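Local coordinates for 1,3-1,4-beta-glucanase (Hordeum vulgare, PDB 1AQ0), which probably hydrolyses 1,4-beta linkages in mixed-linkage 1,3-1,4-beta-D-glucans, as a family 17 glycoside hydrolase with a TIM-barrel fold, at residues A[5-10]-A[37-42]; A[17-22]-A[46-51]; A[71-76]-A[110-115]; A[104-109]-A[152-157]. One frame throughout, in Å; residues are numbered along the deposited sequence.

Contact 1. Residues A[5-10]-A[37-42]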
loop_
_atom_site.group_PDB
_atom_site.type_symbol
_atom_site.label_atom_id
_atom_site.label_comp_id
_atom_site.label_asym_id
_atom_site.label_seq_id
_atom_site.Cartn_x
_atom_site.Cartn_y
_atom_site.Cartn_z
ATOM N N TYR A 5 5.028 -9.855 24.927
ATOM C CA TYR A 5 5.564 -10.077 26.260
ATOM C C TYR A 5 4.513 -10.815 27.102
ATOM O O TYR A 5 3.780 -10.199 27.879
ATOM C CB TYR A 5 5.926 -8.716 26.863
ATOM C CG TYR A 5 6.631 -8.702 28.202
ATOM C CD1 TYR A 5 6.909 -9.876 28.909
ATOM C CD2 TYR A 5 6.991 -7.487 28.779
ATOM C CE1 TYR A 5 7.523 -9.829 30.163
ATOM C CE2 TYR A 5 7.603 -7.428 30.023
ATOM C CZ TYR A 5 7.864 -8.596 30.711
ATOM O OH TYR A 5 8.457 -8.506 31.951
ATOM N N GLY A 6 4.401 -12.125 26.876
ATOM C CA GLY A 6 3.463 -12.943 27.624
ATOM C C GLY A 6 3.966 -13.140 29.048
ATOM O O GLY A 6 5.166 -13.335 29.265
ATOM N N MET A 7 3.051 -13.148 30.018
ATOM C CA MET A 7 3.438 -13.289 31.418
ATOM C C MET A 7 2.791 -14.452 32.181
ATOM O O MET A 7 2.732 -14.425 33.407
ATOM C CB MET A 7 3.169 -11.973 32.157
ATOM C CG MET A 7 3.930 -10.773 31.618
ATOM S SD MET A 7 3.423 -9.240 32.417
ATOM C CE MET A 7 4.267 -8.035 31.435
ATOM N N SER A 8 2.324 -15.476 31.476
ATOM C CA SER A 8 1.700 -16.622 32.140
ATOM C C SER A 8 2.780 -17.597 32.591
ATOM O O SER A 8 2.903 -18.699 32.066
ATOM C CB SER A 8 0.705 -17.321 31.207
ATOM O OG SER A 8 -0.263 -16.407 30.720
ATOM N N ALA A 9 3.561 -17.177 33.575
ATOM C CA ALA A 9 4.644 -17.988 34.097
ATOM C C ALA A 9 5.009 -17.468 35.478
ATOM O O ALA A 9 4.698 -16.326 35.818
ATOM C CB ALA A 9 5.851 -17.913 33.160
ATOM N N ASN A 10 5.703 -18.289 36.257
ATOM C CA ASN A 10 6.091 -17.901 37.608
ATOM C C ASN A 10 7.595 -17.772 37.804
ATOM O O ASN A 10 8.062 -17.610 38.936
ATOM C CB ASN A 10 5.541 -18.917 38.614
ATOM C CG ASN A 10 6.045 -20.332 38.358
ATOM O OD1 ASN A 10 7.096 -20.540 37.748
ATOM N ND2 ASN A 10 5.282 -21.315 38.814
ATOM N N GLN A 37 1.671 -2.872 35.477
ATOM C CA GLN A 37 2.342 -1.734 36.083
ATOM C C GLN A 37 3.858 -1.790 36.085
ATOM O O GLN A 37 4.502 -0.791 35.806
ATOM C CB GLN A 37 1.810 -1.525 37.505
ATOM C CG GLN A 37 0.326 -1.179 37.535
ATOM C CD GLN A 37 -0.339 -1.524 38.853
ATOM O OE1 GLN A 37 -0.848 -2.636 39.032
ATOM N NE2 GLN A 37 -0.339 -0.574 39.784
ATOM N N ALA A 38 4.428 -2.940 36.420
ATOM C CA ALA A 38 5.877 -3.081 36.448
ATOM C C ALA A 38 6.452 -2.856 35.045
ATOM O O ALA A 38 7.449 -2.147 34.867
ATOM C CB ALA A 38 6.248 -4.461 36.957
ATOM N N ALA A 39 5.799 -3.444 34.047
ATOM C CA ALA A 39 6.230 -3.312 32.663
ATOM C C ALA A 39 6.085 -1.885 32.145
ATOM O O ALA A 39 7.007 -1.355 31.525
ATOM C CB ALA A 39 5.464 -4.277 31.772
ATOM N N LEU A 40 4.942 -1.258 32.406
ATOM C CA LEU A 40 4.709 0.109 31.942
ATOM C C LEU A 40 5.671 1.102 32.590
ATOM O O LEU A 40 6.111 2.052 31.950
ATOM C CB LEU A 40 3.249 0.518 32.150
ATOM C CG LEU A 40 2.264 -0.221 31.242
ATOM C CD1 LEU A 40 0.847 0.163 31.578
ATOM C CD2 LEU A 40 2.561 0.104 29.788
ATOM N N GLN A 41 6.046 0.843 33.839
ATOM C CA GLN A 41 6.984 1.710 34.548
ATOM C C GLN A 41 8.381 1.556 33.938
ATOM O O GLN A 41 9.067 2.546 33.682
ATOM C CB GLN A 41 6.991 1.377 36.053
ATOM C CG GLN A 41 5.722 1.862 36.794
ATOM C CD GLN A 41 5.460 1.155 38.129
ATOM O OE1 GLN A 41 6.382 0.891 38.904
ATOM N NE2 GLN A 41 4.191 0.860 38.401
ATOM N N ALA A 42 8.753 0.319 33.623
ATOM C CA ALA A 42 10.062 0.007 33.050
ATOM C C ALA A 42 10.273 0.378 31.575
ATOM O O ALA A 42 11.397 0.661 31.163
ATOM C CB ALA A 42 10.372 -1.465 33.257
#
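The ring of Tyr5 and the methyl end of Met7 together meet a single group, CB of Ala39, on the inner side of helix 37-43. Tyr5 has CG anti to the backbone N (chi1 -174°), which swings the ring towards helix 37-43; its CE2 stops 4.2 Å from Ala39 CB. The alanine methyl approaches obliquely, and CE2 is the ring carbon nearest to it. Met7 arrives from another direction. Its chain is extended beyond CG, and this reach lays CE above one face of the Tyr5 ring, 3.6 Å from the plane and over its centre, a CH-pi arrangement. From there the same CE lies 4.0 Å from Ala39 CB, so methionine methyl, phenol ring and alanine methyl form a three-way touch. Loop 5-10 leaves the C-terminal end of strand 2-4, the side on which TIM barrels generally carry their active sites, and helix 37-43 follows the neighbouring strand 29-32. Leu32 on that strand packs against both Tyr5 and Met7, while Ala15 and Val18 of helix 15-25 also line the tyrosine. Further along the loop, Ser8 N is hydrogen-bonded to Glu280 OE1. No hydrogen bond joins the two segments, and the CA atoms of Tyr5 and Ala39 remain 9.3 Å apart. The contact buries just 74 Å², and with only apolar carbons meeting, it implies a fit by shape and dispersion, in which the short alanine leaves room for both larger side chains.

Contact 2. Residues A[17-22]-A[46-51]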
loop_
_atom_site.group_PDB
_atom_site.type_symbol
_atom_site.label_atom_id
_atom_site.label_comp_id
_atom_site.label_asym_id
_atom_site.label_seq_id
_atom_site.Cartn_x
_atom_site.Cartn_y
_atom_site.Cartn_z
ATOM N N THR A 17 14.479 -5.959 33.519
ATOM C CA THR A 17 15.475 -6.793 32.859
ATOM C C THR A 17 14.960 -7.156 31.463
ATOM O O THR A 17 15.716 -7.148 30.488
ATOM C CB THR A 17 15.727 -8.073 33.668
ATOM O OG1 THR A 17 16.176 -7.711 34.979
ATOM C CG2 THR A 17 16.763 -8.959 32.992
ATOM N N VAL A 18 13.664 -7.435 31.366
ATOM C CA VAL A 18 13.056 -7.787 30.091
ATOM C C VAL A 18 13.186 -6.610 29.130
ATOM O O VAL A 18 13.578 -6.783 27.976
ATOM C CB VAL A 18 11.573 -8.197 30.253
ATOM C CG1 VAL A 18 10.968 -8.558 28.895
ATOM C CG2 VAL A 18 11.462 -9.390 31.204
ATOM N N VAL A 19 12.921 -5.405 29.621
ATOM C CA VAL A 19 13.038 -4.217 28.790
ATOM C C VAL A 19 14.489 -4.074 28.310
ATOM O O VAL A 19 14.727 -3.719 27.155
ATOM C CB VAL A 19 12.523 -2.962 29.528
ATOM C CG1 VAL A 19 12.941 -1.696 28.804
ATOM C CG2 VAL A 19 11.006 -3.013 29.608
ATOM N N SER A 20 15.451 -4.426 29.160
ATOM C CA SER A 20 16.857 -4.361 28.767
ATOM C C SER A 20 17.122 -5.323 27.619
ATOM O O SER A 20 17.889 -5.007 26.711
ATOM C CB SER A 20 17.791 -4.709 29.933
ATOM O OG SER A 20 17.945 -3.607 30.808
ATOM N N MET A 21 16.508 -6.503 27.679
ATOM C CA MET A 21 16.666 -7.506 26.630
ATOM C C MET A 21 16.083 -7.009 25.303
ATOM O O MET A 21 16.609 -7.320 24.235
ATOM C CB MET A 21 16.007 -8.818 27.042
ATOM C CG MET A 21 16.714 -9.548 28.171
ATOM S SD MET A 21 15.749 -10.967 28.756
ATOM C CE MET A 21 16.093 -12.145 27.483
ATOM N N PHE A 22 14.990 -6.255 25.366
ATOM C CA PHE A 22 14.382 -5.701 24.155
ATOM C C PHE A 22 15.384 -4.751 23.495
ATOM O O PHE A 22 15.664 -4.866 22.295
ATOM C CB PHE A 22 13.086 -4.946 24.480
ATOM C CG PHE A 22 11.853 -5.805 24.431
ATOM C CD1 PHE A 22 11.649 -6.819 25.364
ATOM C CD2 PHE A 22 10.898 -5.609 23.438
ATOM C CE1 PHE A 22 10.513 -7.625 25.303
ATOM C CE2 PHE A 22 9.763 -6.413 23.370
ATOM C CZ PHE A 22 9.569 -7.420 24.301
ATOM N N THR A 46 12.126 4.635 26.880
ATOM C CA THR A 46 13.039 3.765 26.140
ATOM C C THR A 46 12.880 3.840 24.628
ATOM O O THR A 46 13.733 3.347 23.890
ATOM C CB THR A 46 12.860 2.289 26.533
ATOM O OG1 THR A 46 11.522 1.879 26.223
ATOM C CG2 THR A 46 13.158 2.074 28.014
ATOM N N GLY A 47 11.779 4.417 24.165
ATOM C CA GLY A 47 11.552 4.505 22.733
ATOM C C GLY A 47 10.865 3.273 22.159
ATOM O O GLY A 47 10.490 3.265 20.989
ATOM N N ILE A 48 10.716 2.227 22.969
ATOM C CA ILE A 48 10.058 1.004 22.519
ATOM C C ILE A 48 8.568 1.291 22.372
ATOM O O ILE A 48 7.944 1.848 23.279
ATOM C CB ILE A 48 10.282 -0.162 23.522
ATOM C CG1 ILE A 48 11.774 -0.486 23.616
ATOM C CG2 ILE A 48 9.511 -1.409 23.081
ATOM C CD1 ILE A 48 12.127 -1.452 24.708
ATOM N N ASN A 49 8.013 0.970 21.208
ATOM C CA ASN A 49 6.592 1.191 20.960
ATOM C C ASN A 49 5.802 0.146 21.734
ATOM O O ASN A 49 6.174 -1.027 21.763
ATOM C CB ASN A 49 6.272 1.101 19.468
ATOM C CG ASN A 49 7.008 2.147 18.659
ATOM O OD1 ASN A 49 6.901 3.343 18.920
ATOM N ND2 ASN A 49 7.784 1.696 17.688
ATOM N N VAL A 50 4.695 0.565 22.331
ATOM C CA VAL A 50 3.892 -0.342 23.139
ATOM C C VAL A 50 2.457 -0.503 22.683
ATOM O O VAL A 50 1.773 0.474 22.383
ATOM C CB VAL A 50 3.865 0.114 24.640
ATOM C CG1 VAL A 50 2.947 -0.796 25.470
ATOM C CG2 VAL A 50 5.270 0.108 25.230
ATOM N N VAL A 51 2.029 -1.755 22.588
ATOM C CA VAL A 51 0.647 -2.087 22.268
ATOM C C VAL A 51 0.136 -2.595 23.625
ATOM O O VAL A 51 0.669 -3.563 24.162
ATOM C CB VAL A 51 0.541 -3.231 21.233
ATOM C CG1 VAL A 51 -0.914 -3.687 21.095
ATOM C CG2 VAL A 51 1.072 -2.771 19.894
#
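Helix 15-25 faces the turn that leads into strand 49-54, with the CA atoms of Val19 and Thr46 8.4 Å apart and those of Phe22 and Ile48 8.1 Å apart. Val19 and Phe22, one helical turn apart, are the helix residues that meet Thr46 and Ile48, two residues apart in the turn. Gly47 lies between these two at a positive phi of 87°, where a CB would press on the preceding carbonyl oxygen. The turn is also tied by a weak hydrogen bond from Ile48 N to Thr46 OG1 (3.4 Å), while that hydroxyl has its stronger partner in Val43 O. In the TIM barrel, helix 15-25 connects strands 2-4 and 29-32 as a beta-alpha-beta crossover, and here it reaches past strand 29-32 to the start of the next one; Met30 of that intervening strand packs against Val19, Phe22 and Ile48. Ile48 bears the larger share of the packing. Its CG1 branch runs out with CD1 anti to CA (chi2 171°), so that this terminal methyl comes to 3.6 Å from Phe22 CB and 4.2 Å from Val19 CG1. The methyl stands obliquely to the Phe22 ring, whose own edge lies in plane with Val18 O one turn back. Val19 touches with CG1 alone, and this methyl also lies 3.9 Å from Thr46 CG2, the two side chains passing at a slant. Thr46 therefore gives its methyl to the helix and its hydroxyl to the carbonyl of Val43 at the end of helix 37-43. Ala42 and Val43 cover Val19 and Ile48 respectively.

Contact 3. Residues A[71-76]-A[110-115]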
loop_
_atom_site.group_PDB
_atom_site.type_symbol
_atom_site.label_atom_id
_atom_site.label_comp_id
_atom_site.label_asym_id
_atom_site.label_seq_id
_atom_site.Cartn_x
_atom_site.Cartn_y
_atom_site.Cartn_z
ATOM N N SER A 71 -11.826 6.117 33.135
ATOM C CA SER A 71 -11.040 5.776 34.312
ATOM C C SER A 71 -9.919 4.808 33.912
ATOM O O SER A 71 -8.775 4.954 34.356
ATOM C CB SER A 71 -11.944 5.159 35.384
ATOM O OG SER A 71 -11.252 4.992 36.609
ATOM N N TRP A 72 -10.237 3.856 33.035
ATOM C CA TRP A 72 -9.251 2.883 32.567
ATOM C C TRP A 72 -8.118 3.623 31.851
ATOM O O TRP A 72 -6.937 3.358 32.092
ATOM C CB TRP A 72 -9.898 1.868 31.618
ATOM C CG TRP A 72 -9.013 0.686 31.309
ATOM C CD1 TRP A 72 -8.924 -0.481 32.019
ATOM C CD2 TRP A 72 -8.053 0.577 30.241
ATOM N NE1 TRP A 72 -7.965 -1.302 31.468
ATOM C CE2 TRP A 72 -7.414 -0.677 30.378
ATOM C CE3 TRP A 72 -7.665 1.423 29.190
ATOM C CZ2 TRP A 72 -6.406 -1.107 29.503
ATOM C CZ3 TRP A 72 -6.660 0.994 28.320
ATOM C CH2 TRP A 72 -6.043 -0.259 28.486
ATOM N N VAL A 73 -8.484 4.562 30.984
ATOM C CA VAL A 73 -7.509 5.353 30.244
ATOM C C VAL A 73 -6.666 6.210 31.189
ATOM O O VAL A 73 -5.449 6.286 31.043
ATOM C CB VAL A 73 -8.203 6.240 29.176
ATOM C CG1 VAL A 73 -7.242 7.270 28.617
ATOM C CG2 VAL A 73 -8.733 5.366 28.057
ATOM N N LYS A 74 -7.300 6.804 32.197
ATOM C CA LYS A 74 -6.579 7.642 33.146
ATOM C C LYS A 74 -5.557 6.872 33.973
ATOM O O LYS A 74 -4.427 7.333 34.149
ATOM C CB LYS A 74 -7.545 8.373 34.073
ATOM C CG LYS A 74 -6.842 9.215 35.113
ATOM C CD LYS A 74 -7.818 10.059 35.904
ATOM C CE LYS A 74 -7.079 10.829 36.988
ATOM N NZ LYS A 74 -7.494 12.267 37.081
ATOM N N SER A 75 -5.945 5.692 34.453
ATOM C CA SER A 75 -5.073 4.861 35.278
ATOM C C SER A 75 -4.025 4.060 34.514
ATOM O O SER A 75 -2.938 3.798 35.030
ATOM C CB SER A 75 -5.912 3.873 36.105
ATOM O OG SER A 75 -6.896 4.543 36.874
ATOM N N ASN A 76 -4.331 3.689 33.280
ATOM C CA ASN A 76 -3.408 2.852 32.529
ATOM C C ASN A 76 -2.685 3.468 31.347
ATOM O O ASN A 76 -1.716 2.888 30.854
ATOM C CB ASN A 76 -4.119 1.566 32.106
ATOM C CG ASN A 76 -4.686 0.801 33.291
ATOM O OD1 ASN A 76 -3.947 0.387 34.182
ATOM N ND2 ASN A 76 -6.002 0.624 33.313
ATOM N N HIS A 110 -12.030 4.766 22.817
ATOM C CA HIS A 110 -11.657 5.741 21.803
ATOM C C HIS A 110 -12.055 7.155 22.247
ATOM O O HIS A 110 -11.241 8.082 22.211
ATOM C CB HIS A 110 -12.331 5.394 20.474
ATOM C CG HIS A 110 -12.034 6.370 19.375
ATOM N ND1 HIS A 110 -12.983 7.238 18.912
ATOM C CD2 HIS A 110 -10.847 6.615 18.757
ATOM C CE1 HIS A 110 -12.366 8.000 18.024
ATOM N NE2 HIS A 110 -11.076 7.659 17.899
ATOM N N GLY A 111 -13.298 7.301 22.701
ATOM C CA GLY A 111 -13.780 8.595 23.152
ATOM C C GLY A 111 -12.944 9.158 24.283
ATOM O O GLY A 111 -12.639 10.351 24.306
ATOM N N ALA A 112 -12.556 8.297 25.216
ATOM C CA ALA A 112 -11.746 8.705 26.357
ATOM C C ALA A 112 -10.359 9.162 25.917
ATOM O O ALA A 112 -9.823 10.137 26.449
ATOM C CB ALA A 112 -11.641 7.563 27.364
ATOM N N LEU A 113 -9.772 8.459 24.951
ATOM C CA LEU A 113 -8.446 8.818 24.447
ATOM C C LEU A 113 -8.452 10.204 23.800
ATOM O O LEU A 113 -7.568 11.023 24.062
ATOM C CB LEU A 113 -7.944 7.764 23.460
ATOM C CG LEU A 113 -7.475 6.464 24.116
ATOM C CD1 LEU A 113 -7.256 5.398 23.059
ATOM C CD2 LEU A 113 -6.204 6.725 24.906
ATOM N N VAL A 114 -9.464 10.476 22.983
ATOM C CA VAL A 114 -9.592 11.770 22.316
ATOM C C VAL A 114 -9.692 12.920 23.330
ATOM O O VAL A 114 -8.889 13.854 23.302
ATOM C CB VAL A 114 -10.819 11.779 21.381
ATOM C CG1 VAL A 114 -11.090 13.185 20.858
ATOM C CG2 VAL A 114 -10.585 10.826 20.227
ATOM N N ALA A 115 -10.623 12.796 24.270
ATOM C CA ALA A 115 -10.837 13.812 25.296
ATOM C C ALA A 115 -9.588 14.139 26.111
ATOM O O ALA A 115 -9.436 15.262 26.604
ATOM C CB ALA A 115 -11.966 13.381 26.224
#
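Val73 projects from helix 66-78 straight at helix 102-115, and every atom of its side chain finds a partner there. CB itself lies 4.1 Å from Ala112 CB. Beyond it the two methyls part company: CG2 closes to 3.7 Å from the same Ala112 CB, while CG1, which a chi1 of 168° turns to the side of the carbonyl carbon, lies 3.9 Å from Leu113 CD2. The alanine is small enough to let the backbones come near, with the CA atoms of Val73 and Ala112 6.7 Å apart. These are consecutive outer helices of the TIM barrel, the ones that precede and follow strand 84-92, and Val88 of that strand packs against both Trp72 and Leu113 beneath the contact. Leu113 leaves its helix alongside the interface, but its isobutyl end swings nearer, its CD2 branch crossing Val73 obliquely; it rests as well on Val123 of strand 122-128. Within helix 66-78, Ser71 O accepts from both Ser75 N (2.9 Å) and Ser75 OG (3.2 Å), the hydroxyl lying 34° out of the carbonyl plane.

Contact 4. Residues A[104-109]-A[152-157]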
loop_
_atom_site.group_PDB
_atom_site.type_symbol
_atom_site.label_atom_id
_atom_site.label_comp_id
_atom_site.label_asym_id
_atom_site.label_seq_id
_atom_site.Cartn_x
_atom_site.Cartn_y
_atom_site.Cartn_z
ATOM N N PRO A 104 -18.915 -1.436 21.501
ATOM C CA PRO A 104 -19.217 -0.441 22.541
ATOM C C PRO A 104 -17.970 -0.101 23.369
ATOM O O PRO A 104 -17.678 1.073 23.625
ATOM C CB PRO A 104 -20.268 -1.152 23.387
ATOM C CG PRO A 104 -20.993 -1.971 22.387
ATOM C CD PRO A 104 -19.877 -2.550 21.556
ATOM N N ALA A 105 -17.220 -1.133 23.756
ATOM C CA ALA A 105 -16.004 -0.943 24.544
ATOM C C ALA A 105 -14.955 -0.148 23.763
ATOM O O ALA A 105 -14.314 0.747 24.314
ATOM C CB ALA A 105 -15.441 -2.287 24.983
ATOM N N MET A 106 -14.782 -0.467 22.482
ATOM C CA MET A 106 -13.807 0.241 21.655
ATOM C C MET A 106 -14.196 1.706 21.495
ATOM O O MET A 106 -13.339 2.588 21.571
ATOM C CB MET A 106 -13.661 -0.415 20.276
ATOM C CG MET A 106 -12.980 -1.783 20.286
ATOM S SD MET A 106 -12.650 -2.395 18.605
ATOM C CE MET A 106 -14.046 -3.365 18.311
ATOM N N LYS A 107 -15.487 1.962 21.288
ATOM C CA LYS A 107 -15.992 3.327 21.129
ATOM C C LYS A 107 -15.714 4.139 22.381
ATOM O O LYS A 107 -15.236 5.270 22.304
ATOM C CB LYS A 107 -17.503 3.330 20.906
ATOM C CG LYS A 107 -17.986 3.064 19.495
ATOM C CD LYS A 107 -19.515 3.014 19.504
ATOM C CE LYS A 107 -20.148 3.859 18.403
ATOM N NZ LYS A 107 -20.197 3.160 17.085
ATOM N N ASN A 108 -16.023 3.553 23.537
ATOM C CA ASN A 108 -15.815 4.230 24.815
ATOM C C ASN A 108 -14.346 4.513 25.099
ATOM O O ASN A 108 -14.007 5.594 25.579
ATOM C CB ASN A 108 -16.458 3.440 25.966
ATOM C CG ASN A 108 -17.976 3.515 25.949
ATOM O OD1 ASN A 108 -18.554 4.383 25.299
ATOM N ND2 ASN A 108 -18.628 2.610 26.665
ATOM N N VAL A 109 -13.469 3.557 24.794
ATOM C CA VAL A 109 -12.036 3.755 25.016
ATOM C C VAL A 109 -11.551 4.835 24.050
ATOM O O VAL A 109 -10.800 5.735 24.424
ATOM C CB VAL A 109 -11.236 2.445 24.796
ATOM C CG1 VAL A 109 -9.745 2.707 24.921
ATOM C CG2 VAL A 109 -11.664 1.394 25.809
ATOM N N GLY A 152 -18.635 -7.373 11.025
ATOM C CA GLY A 152 -19.132 -6.290 10.186
ATOM C C GLY A 152 -18.982 -4.967 10.913
ATOM O O GLY A 152 -18.297 -4.069 10.431
ATOM N N PRO A 153 -19.630 -4.808 12.078
ATOM C CA PRO A 153 -19.564 -3.587 12.891
ATOM C C PRO A 153 -18.136 -3.242 13.344
ATOM O O PRO A 153 -17.778 -2.066 13.425
ATOM C CB PRO A 153 -20.447 -3.934 14.086
ATOM C CG PRO A 153 -21.478 -4.829 13.480
ATOM C CD PRO A 153 -20.662 -5.728 12.594
ATOM N N VAL A 154 -17.333 -4.258 13.661
ATOM C CA VAL A 154 -15.947 -4.037 14.089
ATOM C C VAL A 154 -15.138 -3.391 12.956
ATOM O O VAL A 154 -14.530 -2.335 13.139
ATOM C CB VAL A 154 -15.275 -5.369 14.526
ATOM C CG1 VAL A 154 -13.759 -5.205 14.642
ATOM C CG2 VAL A 154 -15.852 -5.828 15.859
ATOM N N VAL A 155 -15.159 -4.017 11.781
ATOM C CA VAL A 155 -14.438 -3.518 10.611
ATOM C C VAL A 155 -14.919 -2.111 10.242
ATOM O O VAL A 155 -14.111 -1.234 9.922
ATOM C CB VAL A 155 -14.601 -4.488 9.407
ATOM C CG1 VAL A 155 -14.060 -3.866 8.141
ATOM C CG2 VAL A 155 -13.872 -5.801 9.691
ATOM N N GLN A 156 -16.228 -1.885 10.338
ATOM C CA GLN A 156 -16.812 -0.580 10.025
ATOM C C GLN A 156 -16.340 0.489 11.006
ATOM O O GLN A 156 -16.069 1.622 10.612
ATOM C CB GLN A 156 -18.344 -0.677 9.977
ATOM C CG GLN A 156 -18.846 -1.475 8.766
ATOM C CD GLN A 156 -20.261 -2.030 8.927
ATOM O OE1 GLN A 156 -21.052 -1.546 9.748
ATOM N NE2 GLN A 156 -20.586 -3.054 8.135
ATOM N N PHE A 157 -16.197 0.120 12.276
ATOM C CA PHE A 157 -15.719 1.054 13.295
ATOM C C PHE A 157 -14.268 1.414 12.998
ATOM O O PHE A 157 -13.878 2.576 13.082
ATOM C CB PHE A 157 -15.832 0.433 14.700
ATOM C CG PHE A 157 -15.058 1.177 15.766
ATOM C CD1 PHE A 157 -15.578 2.322 16.358
ATOM C CD2 PHE A 157 -13.795 0.742 16.158
ATOM C CE1 PHE A 157 -14.853 3.022 17.319
ATOM C CE2 PHE A 157 -13.065 1.437 17.120
ATOM C CZ PHE A 157 -13.595 2.577 17.698
#
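Phe157 N donates to Pro153 O over 2.9 Å, a regular helical bond that fixes the backbone one turn after the kink of helix 145-161 at Pro153. A chi1 of 166° sets the benzyl group opposite its own amide nitrogen, and the ring spans the gap to Met106 and Lys107. Met106 takes the CD2/CE2 side: its CB lies 3.7 Å from Phe157 CE2, and its SD sits 5.0 Å from the ring centroid, 52° off the normal, an oblique Met-aromatic contact. Bent at chi3, the thioether then turns CE to within 3.9 Å of Val154 CG2, the two side chains crossing at about a right angle. Lys107 serves the other side with its aliphatic part, CG 3.8 Å from Phe157 CE1, as the chains slide past each other in opposite directions. Between them, CZ reaches the backbone, 3.9 Å from Met106 O. Cutting Phe157 back to an alanine is likely to open a gap between the helices, leaving the Met106 sulfur without its aromatic partner and the Lys107 stem less restrained. The axes of 104-109 and 152-157 approach to 11.0 Å at 20°, nearly parallel, as befits successive outer helices of the barrel. Beneath them Met106 rests on Val90 of strand 84-92 and on Val123 and Thr125 of strand 122-128, while Val154 shares Thr125.

The four contacts join parts of the barrel wall in two pairs. Contacts 1 and 2, with centres 11 Å apart, meet where Ala42 O lies 3.7 Å from Val19 CG1; their segments alternate along the chain. Contacts 3 and 4, centres 15 Å apart, both use helix 102-115, and Val73 CG2 comes 4.2 Å from Val109 O while His110 CB comes 4.2 Å from Phe157 CZ. One touch, Leu40 CD1 to Asn76 O at 3.8 Å, links contact 1 with contact 3. Contacts 2 and 4, centres 29 Å apart, do not meet. Loop 5-10 of contact 1 follows a strand's C-terminal end, consistent with a place near the substrate-binding side; contacts 3 and 4 pair outer helices.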